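Local structure of glycoside hydrolase family 16 protein (Akkermansia muciniphila, 6T2N) at residues W52-G57 against R300-K305; F143-L148 against M229-D234; Q189-Y194 against K216-S221. The protein is probably an endo-acting beta-galactosidase of glycoside hydrolase family 16 that cuts mucin O-glycans and so helps start mucin breakdown in the human gut. All coordinates share one frame; numbering follows the deposited sequence.

Overall arrangement
The three contacts sample the two curved sheets of a family 16 beta-sandwich. Contacts 1 and 2 share one sheet, with centres about 10 Å apart, and they touch through neighbouring strands 292-302 and 146-153: Y302 N lies 2.7 Å from R147 O, a probable hydrogen bond. Contact 1 ties the N-terminal region to the last strand and lies closer to the calcium ion than contact 2: the side chain of R300 is about 7 Å from the calcium ion, and the side chain of L148 in contact 2 about 14 Å from the calcium ion. Contact 3 belongs to the other sheet, its centre about 28 Å from that of contact 1 and 25 Å from that of contact 2, and touches neither.

Contact 1. Residues W52-G57 against R300-K305; sequences WVYVWG and RFYQTK
V55 and W56 both face F301 in this antiparallel pairing, which makes a classic beta bulge in 52-57. The backbone bonds define it: V55 N donates to F301 O at 3.0 Å, W56 N reaches the same oxygen in a weak bond, and F301 N returns a bond of 2.7 Å to W56 O. On the V53 side of the bulge, Q303 N donates to V53 O at 3.1 Å.

Aromatic contacts fill one face. Y54 turns its ring edge to the face of Y302, a T-shaped pair with planes at 82° and centroids 5.6 Å apart. With its CG anti to the backbone N (chi1 -161°), the Y54 ring also lays CE1 3.6 Å from R300 CB, so the aliphatic part of the arginine meets the ring edge. Glycine suits position 57, since a CB there would run into Y54 OH.

T304 uses both branches: its methyl CG2 sits 4.0 Å from the centroid of the six-membered ring of W52, a CH-pi contact, while OG1 bonds H307. Among apolar contacts, V55 CG2 packs 3.8 Å from Q303 CB.

Strand 292-302 continues the sheet to strand 146-153, in part through a backbone bond between R300 and E149. R300 also forms a salt bridge with the calcium ligand E59, and T304 is the N-cap of helix 305-311, whose H307 stacks on W52.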
# COMPACT_ATOMS: atom_id res chain seq x y z
N TRP A 52 19.71 4.05 13.02
CA TRP A 52 18.47 3.27 12.77
C TRP A 52 18.58 1.94 13.51
O TRP A 52 19.71 1.55 13.84
CB TRP A 52 18.32 3.00 11.28
CG TRP A 52 18.06 4.24 10.49
CD1 TRP A 52 18.92 4.90 9.66
CD2 TRP A 52 16.82 4.96 10.44
NE1 TRP A 52 18.29 5.97 9.09
CE2 TRP A 52 17.01 6.04 9.55
CE3 TRP A 52 15.59 4.79 11.06
CZ2 TRP A 52 16.01 6.96 9.27
CZ3 TRP A 52 14.59 5.69 10.78
CH2 TRP A 52 14.81 6.78 9.92
N VAL A 53 17.47 1.25 13.74
CA VAL A 53 17.52 -0.15 14.26
C VAL A 53 16.21 -0.84 13.87
O VAL A 53 15.14 -0.17 14.06
CB VAL A 53 17.85 -0.24 15.78
CG1 VAL A 53 17.21 0.82 16.64
CG2 VAL A 53 17.51 -1.62 16.34
N TYR A 54 16.35 -2.06 13.30
CA TYR A 54 15.26 -2.98 12.89
C TYR A 54 14.27 -3.07 14.04
O TYR A 54 14.67 -3.19 15.19
CB TYR A 54 15.77 -4.39 12.55
CG TYR A 54 14.86 -5.27 11.70
CD1 TYR A 54 14.77 -5.08 10.34
CD2 TYR A 54 14.10 -6.30 12.24
CE1 TYR A 54 13.95 -5.86 9.54
CE2 TYR A 54 13.29 -7.10 11.45
CZ TYR A 54 13.21 -6.89 10.08
OH TYR A 54 12.42 -7.63 9.21
N VAL A 55 12.99 -2.97 13.70
CA VAL A 55 11.86 -3.00 14.68
C VAL A 55 10.85 -4.06 14.24
O VAL A 55 10.20 -4.63 15.13
CB VAL A 55 11.19 -1.62 14.82
CG1 VAL A 55 10.29 -1.59 16.05
CG2 VAL A 55 12.20 -0.47 14.86
N TRP A 56 10.68 -4.29 12.93
CA TRP A 56 9.64 -5.20 12.38
C TRP A 56 9.89 -5.44 10.90
O TRP A 56 10.44 -4.53 10.22
CB TRP A 56 8.25 -4.60 12.64
CG TRP A 56 7.06 -5.47 12.37
CD1 TRP A 56 6.33 -6.17 13.28
CD2 TRP A 56 6.39 -5.65 11.11
NE1 TRP A 56 5.27 -6.80 12.68
CE2 TRP A 56 5.27 -6.48 11.35
CE3 TRP A 56 6.60 -5.17 9.82
CZ2 TRP A 56 4.39 -6.83 10.35
CZ3 TRP A 56 5.73 -5.51 8.82
CH2 TRP A 56 4.63 -6.33 9.09
N GLY A 57 9.52 -6.63 10.43
CA GLY A 57 9.57 -6.98 9.00
C GLY A 57 9.52 -8.47 8.71
O GLY A 57 8.99 -9.32 9.50
N ARG A 300 11.05 -4.23 5.72
CA ARG A 300 11.85 -3.88 6.92
C ARG A 300 11.48 -2.48 7.39
O ARG A 300 11.63 -1.52 6.59
CB ARG A 300 13.32 -3.88 6.55
CG ARG A 300 13.72 -5.18 5.88
CD ARG A 300 15.17 -5.11 5.50
NE ARG A 300 15.65 -6.36 4.95
CZ ARG A 300 16.66 -6.45 4.10
NH1 ARG A 300 17.28 -5.37 3.68
NH2 ARG A 300 17.05 -7.62 3.67
N PHE A 301 10.98 -2.42 8.62
CA PHE A 301 10.67 -1.17 9.36
C PHE A 301 11.80 -0.87 10.35
O PHE A 301 12.09 -1.79 11.14
CB PHE A 301 9.37 -1.33 10.13
CG PHE A 301 8.95 -0.06 10.82
CD1 PHE A 301 8.90 1.13 10.12
CD2 PHE A 301 8.59 -0.07 12.15
CE1 PHE A 301 8.47 2.29 10.73
CE2 PHE A 301 8.14 1.09 12.75
CZ PHE A 301 8.07 2.26 12.04
N TYR A 302 12.42 0.32 10.29
CA TYR A 302 13.46 0.80 11.26
C TYR A 302 13.08 2.13 11.96
O TYR A 302 12.32 2.94 11.37
CB TYR A 302 14.81 1.03 10.58
CG TYR A 302 15.44 -0.14 9.86
CD1 TYR A 302 15.04 -0.50 8.59
CD2 TYR A 302 16.50 -0.83 10.43
CE1 TYR A 302 15.66 -1.54 7.89
CE2 TYR A 302 17.12 -1.87 9.75
CZ TYR A 302 16.71 -2.22 8.48
OH TYR A 302 17.30 -3.24 7.79
N GLN A 303 13.63 2.36 13.16
CA GLN A 303 13.37 3.57 14.01
C GLN A 303 14.64 4.02 14.76
O GLN A 303 15.28 3.20 15.43
CB GLN A 303 12.28 3.29 15.06
CG GLN A 303 10.85 3.23 14.49
CD GLN A 303 9.73 3.14 15.60
OE1 GLN A 303 10.06 2.36 16.58
NE2 GLN A 303 8.47 3.74 15.38
N THR A 304 14.97 5.31 14.70
CA THR A 304 15.98 5.90 15.63
C THR A 304 15.31 6.07 16.99
O THR A 304 14.04 6.03 17.03
CB THR A 304 16.61 7.21 15.10
OG1 THR A 304 15.66 8.27 15.04
CG2 THR A 304 17.25 7.02 13.74
N LYS A 305 16.11 6.20 18.05
CA LYS A 305 15.64 6.61 19.40
C LYS A 305 14.63 7.73 19.20
O LYS A 305 13.54 7.71 19.83
CB LYS A 305 16.83 7.10 20.23
CG LYS A 305 16.51 7.54 21.66
CD LYS A 305 16.94 6.55 22.74
CE LYS A 305 18.40 6.68 23.13
NZ LYS A 305 18.88 5.53 23.93

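Contact 2. Residues F143-L148 against M229-D234; sequences FMFGRL and MEWDKD
F145 presents its ring edge to the face of W231 where strands 146-153 and 225-231 run antiparallel in one sheet of the family 16 beta-sandwich. The rings form a T-shaped pair, with planes at 76° and the F145 centroid 4.8 Å from that of the five-membered ring; F145 CE1 comes 3.5 Å from W231 NE1. The W231 side chain leaves with CG anti to the backbone N (chi1 174°), which carries the indole against the backbone of M144 and F145: F145 N stands over its face, and at its edge F143 O lies 3.4 Å from CZ3. A broad flat indole suits this place because its face is wide enough for both F145 N and M144 C to lie over it. An alanine here is likely to leave a gap beside M144 and F145 and to deprive F263 O of the NE1 donor that it now receives.

Beside the rings, two backbone bonds of 2.9 Å, L148 N to M229 O and M229 N to L148 O, fix the register. On the face that carries L148 and M229, M229 CE packs 4.1 Å from L148 CB, and the methionine also touches I236 and L238 of strand 235-240. G146 adopts backbone angles at which a side chain would press on the preceding carbonyl. On the other face R147 NH1 makes a salt bridge with E230 OE2 at 2.7 Å, while its NE pairs with E149, so two carboxylates steady the guanidinium.

Farther out, Q310 of helix 305-311 bonds K233 N, the same nitrogen that stands over one face of the F145 ring, toward its rim.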
# COMPACT_ATOMS: atom_id res chain seq x y z
N PHE A 143 2.37 1.35 12.09
CA PHE A 143 3.69 2.03 12.03
C PHE A 143 3.46 3.48 12.41
O PHE A 143 2.42 4.01 11.95
CB PHE A 143 4.28 1.91 10.63
CG PHE A 143 4.35 0.49 10.14
CD1 PHE A 143 5.42 -0.32 10.49
CD2 PHE A 143 3.34 -0.04 9.36
CE1 PHE A 143 5.47 -1.64 10.05
CE2 PHE A 143 3.39 -1.36 8.94
CZ PHE A 143 4.45 -2.16 9.29
N MET A 144 4.34 4.07 13.23
CA MET A 144 4.29 5.55 13.52
C MET A 144 5.68 6.16 13.65
O MET A 144 6.26 6.11 14.70
CB MET A 144 3.51 5.90 14.78
CG MET A 144 3.15 7.35 14.81
SD MET A 144 1.77 7.63 15.92
CE MET A 144 2.16 9.28 16.51
N PHE A 145 6.15 6.72 12.57
CA PHE A 145 7.50 7.29 12.41
C PHE A 145 8.44 6.09 12.19
O PHE A 145 8.53 5.06 12.99
CB PHE A 145 7.90 8.27 13.54
CG PHE A 145 6.89 9.36 13.84
CD1 PHE A 145 6.20 9.99 12.82
CD2 PHE A 145 6.60 9.71 15.14
CE1 PHE A 145 5.21 10.91 13.09
CE2 PHE A 145 5.63 10.65 15.42
CZ PHE A 145 4.94 11.26 14.38
N GLY A 146 9.18 6.22 11.11
CA GLY A 146 10.45 5.50 10.98
C GLY A 146 10.72 5.39 9.52
O GLY A 146 10.11 6.13 8.76
N ARG A 147 11.58 4.45 9.17
CA ARG A 147 11.96 4.20 7.78
C ARG A 147 11.43 2.82 7.45
O ARG A 147 11.77 1.86 8.20
CB ARG A 147 13.47 4.26 7.62
CG ARG A 147 13.96 3.80 6.26
CD ARG A 147 15.41 3.42 6.35
NE ARG A 147 15.98 3.22 5.03
CZ ARG A 147 16.37 4.21 4.23
NH1 ARG A 147 16.22 5.47 4.59
NH2 ARG A 147 16.88 3.93 3.05
N LEU A 148 10.66 2.75 6.37
CA LEU A 148 9.99 1.53 5.90
C LEU A 148 10.49 1.21 4.51
O LEU A 148 10.26 2.06 3.61
CB LEU A 148 8.49 1.76 5.85
CG LEU A 148 7.69 0.53 5.45
CD1 LEU A 148 8.03 -0.69 6.31
CD2 LEU A 148 6.22 0.89 5.51
N MET A 229 10.14 4.81 2.57
CA MET A 229 9.46 5.94 3.21
C MET A 229 10.23 6.28 4.50
O MET A 229 10.20 5.48 5.43
CB MET A 229 8.02 5.55 3.54
CG MET A 229 7.36 6.60 4.36
SD MET A 229 5.71 6.22 4.96
CE MET A 229 6.12 5.04 6.24
N GLU A 230 10.89 7.44 4.57
CA GLU A 230 11.34 8.06 5.86
C GLU A 230 10.22 9.00 6.35
O GLU A 230 9.63 9.69 5.48
CB GLU A 230 12.69 8.78 5.69
CG GLU A 230 13.91 7.85 5.66
CD GLU A 230 15.29 8.50 5.58
OE1 GLU A 230 15.38 9.69 5.19
OE2 GLU A 230 16.28 7.83 5.94
N TRP A 231 9.95 9.04 7.66
CA TRP A 231 8.75 9.69 8.29
C TRP A 231 9.08 10.12 9.72
O TRP A 231 9.25 9.24 10.58
CB TRP A 231 7.58 8.69 8.22
CG TRP A 231 6.29 9.06 8.90
CD1 TRP A 231 5.83 10.31 9.15
CD2 TRP A 231 5.26 8.17 9.35
NE1 TRP A 231 4.60 10.26 9.74
CE2 TRP A 231 4.23 8.96 9.89
CE3 TRP A 231 5.09 6.78 9.38
CZ2 TRP A 231 3.06 8.41 10.43
CZ3 TRP A 231 3.93 6.24 9.92
CH2 TRP A 231 2.93 7.05 10.43
N ASP A 232 9.28 11.42 9.93
CA ASP A 232 9.19 12.16 11.21
C ASP A 232 7.81 12.76 11.44
O ASP A 232 6.96 12.73 10.54
CB ASP A 232 9.92 13.47 11.10
CG ASP A 232 11.48 13.42 10.91
OD1 ASP A 232 12.20 12.97 11.86
OD2 ASP A 232 11.92 14.01 9.89
N LYS A 233 7.66 13.47 12.54
CA LYS A 233 6.56 14.43 12.77
C LYS A 233 6.74 15.82 12.04
O LYS A 233 5.74 16.61 12.20
CB LYS A 233 6.61 14.93 14.20
CG LYS A 233 7.74 15.95 14.36
CD LYS A 233 8.05 16.35 15.80
CE LYS A 233 9.48 16.80 15.94
NZ LYS A 233 9.51 17.87 16.93
N ASP A 234 7.84 15.92 11.26
CA ASP A 234 8.07 17.15 10.45
C ASP A 234 7.95 16.90 8.94
O ASP A 234 7.51 17.88 8.25
CB ASP A 234 9.42 17.76 10.79
CG ASP A 234 9.40 18.64 12.03
OD1 ASP A 234 8.57 19.59 12.10
OD2 ASP A 234 10.20 18.37 12.92

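Contact 3. Residues Q189-Y194 against K216-S221; sequences QPDVVY and KIENLS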
# COMPACT_ATOMS: atom_id res chain seq x y z
N GLN A 189 1.87 3.59 -19.33
CA GLN A 189 2.86 4.16 -18.34
C GLN A 189 3.39 3.10 -17.38
O GLN A 189 3.34 3.29 -16.16
CB GLN A 189 2.26 5.30 -17.50
CG GLN A 189 1.81 6.50 -18.32
CD GLN A 189 1.37 7.64 -17.46
OE1 GLN A 189 0.33 7.61 -16.76
NE2 GLN A 189 2.16 8.69 -17.54
N PRO A 190 3.99 1.99 -17.88
CA PRO A 190 4.52 0.93 -17.01
C PRO A 190 5.94 1.14 -16.46
O PRO A 190 6.30 0.37 -15.58
CB PRO A 190 4.58 -0.28 -17.95
CG PRO A 190 4.84 0.32 -19.31
CD PRO A 190 4.19 1.68 -19.30
N ASP A 191 6.69 2.11 -17.00
CA ASP A 191 8.02 2.52 -16.46
C ASP A 191 7.88 3.68 -15.45
O ASP A 191 8.89 4.12 -14.88
CB ASP A 191 8.97 2.87 -17.62
CG ASP A 191 9.49 1.66 -18.38
OD1 ASP A 191 9.29 0.55 -17.86
OD2 ASP A 191 10.10 1.84 -19.49
N VAL A 192 6.66 4.17 -15.20
CA VAL A 192 6.42 5.29 -14.26
C VAL A 192 5.95 4.73 -12.92
O VAL A 192 4.90 4.00 -12.90
CB VAL A 192 5.40 6.29 -14.81
CG1 VAL A 192 5.15 7.41 -13.80
CG2 VAL A 192 5.80 6.86 -16.16
N VAL A 193 6.67 5.16 -11.88
CA VAL A 193 6.34 5.05 -10.43
C VAL A 193 5.66 6.35 -9.97
O VAL A 193 6.33 7.43 -10.05
CB VAL A 193 7.61 4.85 -9.57
CG1 VAL A 193 7.27 4.74 -8.10
CG2 VAL A 193 8.43 3.64 -9.99
N TYR A 194 4.43 6.22 -9.45
CA TYR A 194 3.65 7.23 -8.71
C TYR A 194 3.78 7.00 -7.21
O TYR A 194 3.42 5.93 -6.77
CB TYR A 194 2.16 7.10 -9.04
CG TYR A 194 1.81 7.54 -10.44
CD1 TYR A 194 1.92 6.68 -11.52
CD2 TYR A 194 1.39 8.84 -10.69
CE1 TYR A 194 1.64 7.09 -12.81
CE2 TYR A 194 1.10 9.27 -11.98
CZ TYR A 194 1.22 8.39 -13.05
OH TYR A 194 0.93 8.82 -14.32
N LYS A 216 10.22 8.09 -13.69
CA LYS A 216 10.33 7.08 -14.77
C LYS A 216 11.57 6.25 -14.43
O LYS A 216 12.63 6.84 -14.24
CB LYS A 216 10.42 7.76 -16.14
CG LYS A 216 10.24 6.83 -17.33
CD LYS A 216 9.62 7.43 -18.60
CE LYS A 216 8.91 6.39 -19.46
NZ LYS A 216 9.20 6.52 -20.92
N ILE A 217 11.43 4.93 -14.30
CA ILE A 217 12.58 3.99 -14.37
C ILE A 217 12.43 3.13 -15.64
O ILE A 217 11.38 2.52 -15.81
CB ILE A 217 12.66 3.19 -13.06
CG1 ILE A 217 13.04 4.11 -11.92
CG2 ILE A 217 13.64 2.04 -13.18
CD1 ILE A 217 12.88 3.48 -10.56
N GLU A 218 13.42 3.10 -16.52
CA GLU A 218 13.30 2.42 -17.83
C GLU A 218 13.40 0.90 -17.63
O GLU A 218 14.28 0.46 -16.87
CB GLU A 218 14.34 2.96 -18.80
CG GLU A 218 13.73 3.65 -20.00
CD GLU A 218 14.76 3.62 -21.12
OE1 GLU A 218 15.86 4.18 -20.94
OE2 GLU A 218 14.49 2.96 -22.14
N ASN A 219 12.49 0.14 -18.26
CA ASN A 219 12.21 -1.30 -17.98
C ASN A 219 12.18 -1.56 -16.46
O ASN A 219 13.11 -2.15 -15.91
CB ASN A 219 13.22 -2.17 -18.73
CG ASN A 219 13.55 -1.65 -20.12
OD1 ASN A 219 14.61 -1.08 -20.33
ND2 ASN A 219 12.66 -1.86 -21.07
N LEU A 220 11.12 -1.12 -15.79
CA LEU A 220 11.03 -1.11 -14.30
C LEU A 220 10.61 -2.50 -13.83
O LEU A 220 10.74 -2.86 -12.60
CB LEU A 220 10.02 -0.02 -13.94
CG LEU A 220 9.36 -0.09 -12.57
CD1 LEU A 220 10.35 0.29 -11.48
CD2 LEU A 220 8.12 0.79 -12.53
N SER A 221 10.07 -3.26 -14.79
CA SER A 221 9.56 -4.63 -14.57
C SER A 221 10.74 -5.60 -14.62
O SER A 221 10.60 -6.67 -14.04
CB SER A 221 8.52 -4.97 -15.56
OG SER A 221 9.02 -4.73 -16.86
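D191 grips the loop 216-221 with both its side chain and its backbone. With CG beside its own backbone N and anti to the carbonyl carbon (chi1 -74°), its carboxylate swings across to the turn at 218-220. There L220 N donates to OD1 at 3.2 Å, meeting it from above the carboxylate plane, 50° out of it, and N219 N makes a weak bond of 3.2 Å to OD2. Aspartate suits the place because a short side chain with two oxygens can receive two successive amides of a tight turn. N219 has positive phi and psi, a left-handed conformation that asparagine tolerates better than most residues. The backbone O of D191 takes a separate bond from I217 N at 2.7 Å.

K216 stretches alongside: its chain runs out as far as CE, 4.0 Å from D191 CB, and bends at its last torsion. Its NZ remains 5.0 Å from D191 OD2, a separation at which the lysine might partly offset the negative charge of D191 and nearby E218 without a direct salt bridge to D191. L220, which is buried, has CG anti to the backbone N (chi1 159°), and this takes its methyls to V193. L220 CD2 packs 3.8 Å from V193 CG2, the side chains crossing at about a right angle, and Y227 lies against both. The branched valine and leucine fill this corner, and I217 adds its side chain against V240.

Within 189-194, Y194 OH donates to Q189 OE1 at 2.8 Å and closes that loop on itself. V192 and K216 form an antiparallel, non-hydrogen-bonded pair where strand 192-198 begins and strand 211-216 ends; the loop then leads to strand 225-231 in the other sheet, the kind of crossing between layers found in a jelly-roll beta-sandwich.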